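Local coordinates for protein inactive glucansucrase (Lactobacillus reuteri, PDB 5JBD) that is an inactive glucansucrase of glycoside hydrolase family 70, with a TIM-barrel-type fold and a bound calcium ion, at residues 398-407 and 422-430. Numbering follows the deposited sequence.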
loop_
_atom_site.group_PDB
_atom_site.type_symbol
_atom_site.label_atom_id
_atom_site.label_comp_id
_atom_site.label_asym_id
_atom_site.label_seq_id
_atom_site.Cartn_x
_atom_site.Cartn_y
_atom_site.Cartn_z
ATOM N N LEU A 398 -14.362 2.359 0.840
ATOM C CA LEU A 398 -15.685 2.961 0.678
ATOM C C LEU A 398 -15.968 3.324 -0.787
ATOM O O LEU A 398 -17.054 3.047 -1.309
ATOM C CB LEU A 398 -15.787 4.207 1.563
ATOM C CG LEU A 398 -17.153 4.808 1.910
ATOM C CD1 LEU A 398 -17.059 5.556 3.236
ATOM C CD2 LEU A 398 -17.669 5.736 0.815
ATOM N N ILE A 399 -14.979 3.928 -1.438
ATOM C CA ILE A 399 -15.117 4.332 -2.843
ATOM C C ILE A 399 -15.220 3.104 -3.757
ATOM O O ILE A 399 -16.039 3.093 -4.663
ATOM C CB ILE A 399 -13.970 5.284 -3.265
ATOM C CG1 ILE A 399 -14.072 6.626 -2.526
ATOM C CG2 ILE A 399 -13.930 5.505 -4.782
ATOM C CD1 ILE A 399 -15.206 7.533 -2.943
ATOM N N ASN A 400 -14.401 2.078 -3.524
ATOM C CA ASN A 400 -14.509 0.844 -4.302
ATOM C C ASN A 400 -15.832 0.102 -4.089
ATOM O O ASN A 400 -16.360 -0.488 -5.044
ATOM C CB ASN A 400 -13.332 -0.086 -4.025
ATOM C CG ASN A 400 -12.030 0.382 -4.684
ATOM O OD1 ASN A 400 -12.037 1.182 -5.625
ATOM N ND2 ASN A 400 -10.909 -0.138 -4.196
ATOM N N ARG A 401 -16.353 0.115 -2.853
ATOM C CA ARG A 401 -17.700 -0.423 -2.569
ATOM C C ARG A 401 -18.715 0.259 -3.491
ATOM O O ARG A 401 -19.504 -0.402 -4.158
ATOM C CB ARG A 401 -18.134 -0.266 -1.067
ATOM C CG ARG A 401 -18.122 -1.584 -0.290
ATOM C CD ARG A 401 -19.174 -1.680 0.845
ATOM N NE ARG A 401 -18.808 -2.674 1.864
ATOM C CZ ARG A 401 -18.759 -4.008 1.709
ATOM N NH1 ARG A 401 -19.026 -4.594 0.541
ATOM N NH2 ARG A 401 -18.411 -4.779 2.740
ATOM N N LEU A 402 -18.644 1.584 -3.546
ATOM C CA LEU A 402 -19.535 2.394 -4.377
ATOM C C LEU A 402 -19.348 2.100 -5.878
ATOM O O LEU A 402 -20.334 1.995 -6.604
ATOM C CB LEU A 402 -19.333 3.878 -4.048
ATOM C CG LEU A 402 -20.312 4.975 -4.476
ATOM C CD1 LEU A 402 -21.770 4.558 -4.344
ATOM C CD2 LEU A 402 -20.036 6.231 -3.652
ATOM N N ILE A 403 -18.104 1.918 -6.329
ATOM C CA ILE A 403 -17.824 1.533 -7.726
ATOM C C ILE A 403 -18.474 0.183 -8.053
ATOM O O ILE A 403 -19.142 0.038 -9.084
ATOM C CB ILE A 403 -16.301 1.480 -8.032
ATOM C CG1 ILE A 403 -15.705 2.894 -8.055
ATOM C CG2 ILE A 403 -16.021 0.803 -9.373
ATOM C CD1 ILE A 403 -14.185 2.937 -8.118
ATOM N N ILE A 404 -18.266 -0.793 -7.177
ATOM C CA ILE A 404 -18.800 -2.143 -7.372
ATOM C C ILE A 404 -20.327 -2.108 -7.422
ATOM O O ILE A 404 -20.930 -2.741 -8.293
ATOM C CB ILE A 404 -18.305 -3.133 -6.278
ATOM C CG1 ILE A 404 -16.789 -3.377 -6.420
ATOM C CG2 ILE A 404 -19.048 -4.480 -6.359
ATOM C CD1 ILE A 404 -16.133 -3.871 -5.145
ATOM N N LYS A 405 -20.938 -1.352 -6.517
ATOM C CA LYS A 405 -22.394 -1.193 -6.502
ATOM C C LYS A 405 -22.919 -0.516 -7.774
ATOM O O LYS A 405 -23.923 -0.955 -8.348
ATOM C CB LYS A 405 -22.856 -0.401 -5.276
ATOM C CG LYS A 405 -24.361 -0.160 -5.255
ATOM C CD LYS A 405 -24.906 0.211 -3.887
ATOM C CE LYS A 405 -26.423 0.048 -3.853
ATOM N NZ LYS A 405 -27.082 1.178 -3.146
ATOM N N ASP A 406 -22.256 0.560 -8.186
ATOM C CA ASP A 406 -22.645 1.312 -9.391
ATOM C C ASP A 406 -22.488 0.531 -10.692
ATOM O O ASP A 406 -23.121 0.881 -11.678
ATOM C CB ASP A 406 -21.811 2.598 -9.522
ATOM C CG ASP A 406 -22.146 3.641 -8.478
ATOM O OD1 ASP A 406 -23.233 3.597 -7.881
ATOM O OD2 ASP A 406 -21.298 4.537 -8.276
ATOM N N HIS A 407 -21.615 -0.479 -10.717
ATOM C CA HIS A 407 -21.284 -1.186 -11.951
ATOM C C HIS A 407 -21.171 -2.694 -11.758
ATOM O O HIS A 407 -20.129 -3.314 -12.059
ATOM C CB HIS A 407 -19.991 -0.602 -12.522
ATOM C CG HIS A 407 -20.099 0.841 -12.897
ATOM N ND1 HIS A 407 -19.627 1.855 -12.088
ATOM C CD2 HIS A 407 -20.638 1.442 -13.981
ATOM C CE1 HIS A 407 -19.862 3.018 -12.665
ATOM N NE2 HIS A 407 -20.476 2.796 -13.815
ATOM N N TYR A 422 -15.291 5.519 -13.350
ATOM C CA TYR A 422 -16.125 4.982 -12.256
ATOM C C TYR A 422 -15.784 5.645 -10.909
ATOM O O TYR A 422 -16.675 5.951 -10.122
ATOM C CB TYR A 422 -15.961 3.469 -12.117
ATOM C CG TYR A 422 -16.195 2.631 -13.358
ATOM C CD1 TYR A 422 -17.124 3.005 -14.338
ATOM C CD2 TYR A 422 -15.509 1.430 -13.534
ATOM C CE1 TYR A 422 -17.339 2.210 -15.458
ATOM C CE2 TYR A 422 -15.712 0.631 -14.655
ATOM C CZ TYR A 422 -16.634 1.020 -15.608
ATOM O OH TYR A 422 -16.822 0.225 -16.715
ATOM N N ALA A 423 -14.489 5.842 -10.651
ATOM C CA ALA A 423 -14.036 6.549 -9.444
ATOM C C ALA A 423 -14.553 7.981 -9.406
ATOM O O ALA A 423 -14.984 8.457 -8.351
ATOM C CB ALA A 423 -12.512 6.536 -9.329
ATOM N N ASN A 424 -14.513 8.668 -10.558
ATOM C CA ASN A 424 -14.999 10.047 -10.636
ATOM C C ASN A 424 -16.483 10.130 -10.297
ATOM O O ASN A 424 -16.912 11.066 -9.603
ATOM C CB ASN A 424 -14.777 10.642 -12.041
ATOM C CG ASN A 424 -13.317 10.797 -12.392
ATOM O OD1 ASN A 424 -12.448 10.873 -11.519
ATOM N ND2 ASN A 424 -13.030 10.855 -13.691
ATOM N N GLN A 425 -17.252 9.163 -10.813
ATOM C CA GLN A 425 -18.668 9.043 -10.528
ATOM C C GLN A 425 -18.865 8.763 -9.033
ATOM O O GLN A 425 -19.693 9.388 -8.390
ATOM C CB GLN A 425 -19.291 7.910 -11.358
ATOM C CG GLN A 425 -20.782 7.689 -11.117
ATOM C CD GLN A 425 -21.320 6.428 -11.777
ATOM O OE1 GLN A 425 -20.771 5.944 -12.769
ATOM N NE2 GLN A 425 -22.394 5.885 -11.222
ATOM N N ALA A 426 -18.111 7.801 -8.510
ATOM C CA ALA A 426 -18.171 7.476 -7.072
ATOM C C ALA A 426 -17.889 8.703 -6.193
ATOM O O ALA A 426 -18.581 8.922 -5.206
ATOM C CB ALA A 426 -17.216 6.340 -6.757
ATOM N N TRP A 427 -16.888 9.503 -6.550
ATOM C CA TRP A 427 -16.579 10.731 -5.778
ATOM C C TRP A 427 -17.660 11.795 -5.815
ATOM O O TRP A 427 -17.957 12.412 -4.792
ATOM C CB TRP A 427 -15.212 11.321 -6.164
ATOM C CG TRP A 427 -14.156 10.677 -5.339
ATOM C CD1 TRP A 427 -13.297 9.689 -5.714
ATOM C CD2 TRP A 427 -13.915 10.923 -3.948
ATOM N NE1 TRP A 427 -12.497 9.330 -4.638
ATOM C CE2 TRP A 427 -12.858 10.074 -3.547
ATOM C CE3 TRP A 427 -14.479 11.801 -3.005
ATOM C CZ2 TRP A 427 -12.363 10.060 -2.236
ATOM C CZ3 TRP A 427 -13.980 11.795 -1.704
ATOM C CH2 TRP A 427 -12.932 10.923 -1.333
ATOM N N GLN A 428 -18.273 12.002 -6.981
ATOM C CA GLN A 428 -19.421 12.905 -7.059
ATOM C C GLN A 428 -20.524 12.402 -6.113
ATOM O O GLN A 428 -21.083 13.185 -5.352
ATOM C CB GLN A 428 -19.951 13.018 -8.487
ATOM C CG GLN A 428 -20.888 14.193 -8.690
ATOM C CD GLN A 428 -21.259 14.391 -10.149
ATOM O OE1 GLN A 428 -21.973 13.575 -10.741
ATOM N NE2 GLN A 428 -20.779 15.481 -10.740
ATOM N N GLU A 429 -20.799 11.095 -6.152
ATOM C CA GLU A 429 -21.810 10.476 -5.275
ATOM C C GLU A 429 -21.438 10.605 -3.802
ATOM O O GLU A 429 -22.288 10.943 -2.982
ATOM C CB GLU A 429 -22.021 9.004 -5.653
ATOM C CG GLU A 429 -22.739 8.841 -6.991
ATOM C CD GLU A 429 -22.645 7.440 -7.567
ATOM O OE1 GLU A 429 -21.863 6.611 -7.047
ATOM O OE2 GLU A 429 -23.346 7.163 -8.565
ATOM N N PHE A 430 -20.162 10.360 -3.490
ATOM C CA PHE A 430 -19.659 10.492 -2.127
ATOM C C PHE A 430 -19.820 11.907 -1.558
ATOM O O PHE A 430 -20.377 12.066 -0.477
ATOM C CB PHE A 430 -18.192 10.050 -2.017
ATOM C CG PHE A 430 -17.631 10.201 -0.628
ATOM C CD1 PHE A 430 -17.768 9.175 0.302
ATOM C CD2 PHE A 430 -17.017 11.383 -0.235
ATOM C CE1 PHE A 430 -17.269 9.317 1.585
ATOM C CE2 PHE A 430 -16.516 11.530 1.055
ATOM C CZ PHE A 430 -16.648 10.497 1.966
HETATM O O HOH W 1 -19.113 4.660 -9.955
#
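D406 OD2 has two close polar neighbours: E429 OE1 2.5 Å away, so close that one of the acids probably holds a proton, and a water that donates to it at 2.8 Å. That water also donates to the backbone O of Y422, so it bridges two steeply crossed helices, 392-406 and 420-434, of the glycoside hydrolase family 70 fold, of the TIM-barrel clan; the axes of 398-406 and 422-430 cross at 109° and approach to 9.0 Å. The two carboxylates arrive from opposite directions, their planes turned steeply against each other. Q425 steadies the glutamate, its NE2 giving E429 OE2 a nearly straight bond (170°) from above the carboxylate plane. Past the end of the first helix, the H407 ring lies obliquely over one face of the Y422 ring, while Q425 OE1 lies at the edge of the H407 ring. A426 CB meets I399 CG2 and I403 CG1, and L402 CG packs against the same methyl. At the far end L398 CD2 abuts the edge of F430. The I399 side chain has CG1 beside the backbone N, and the second bend (chi2 -71°) delivers CD1 over the W427 five-membered ring, 3.6 Å from its centroid.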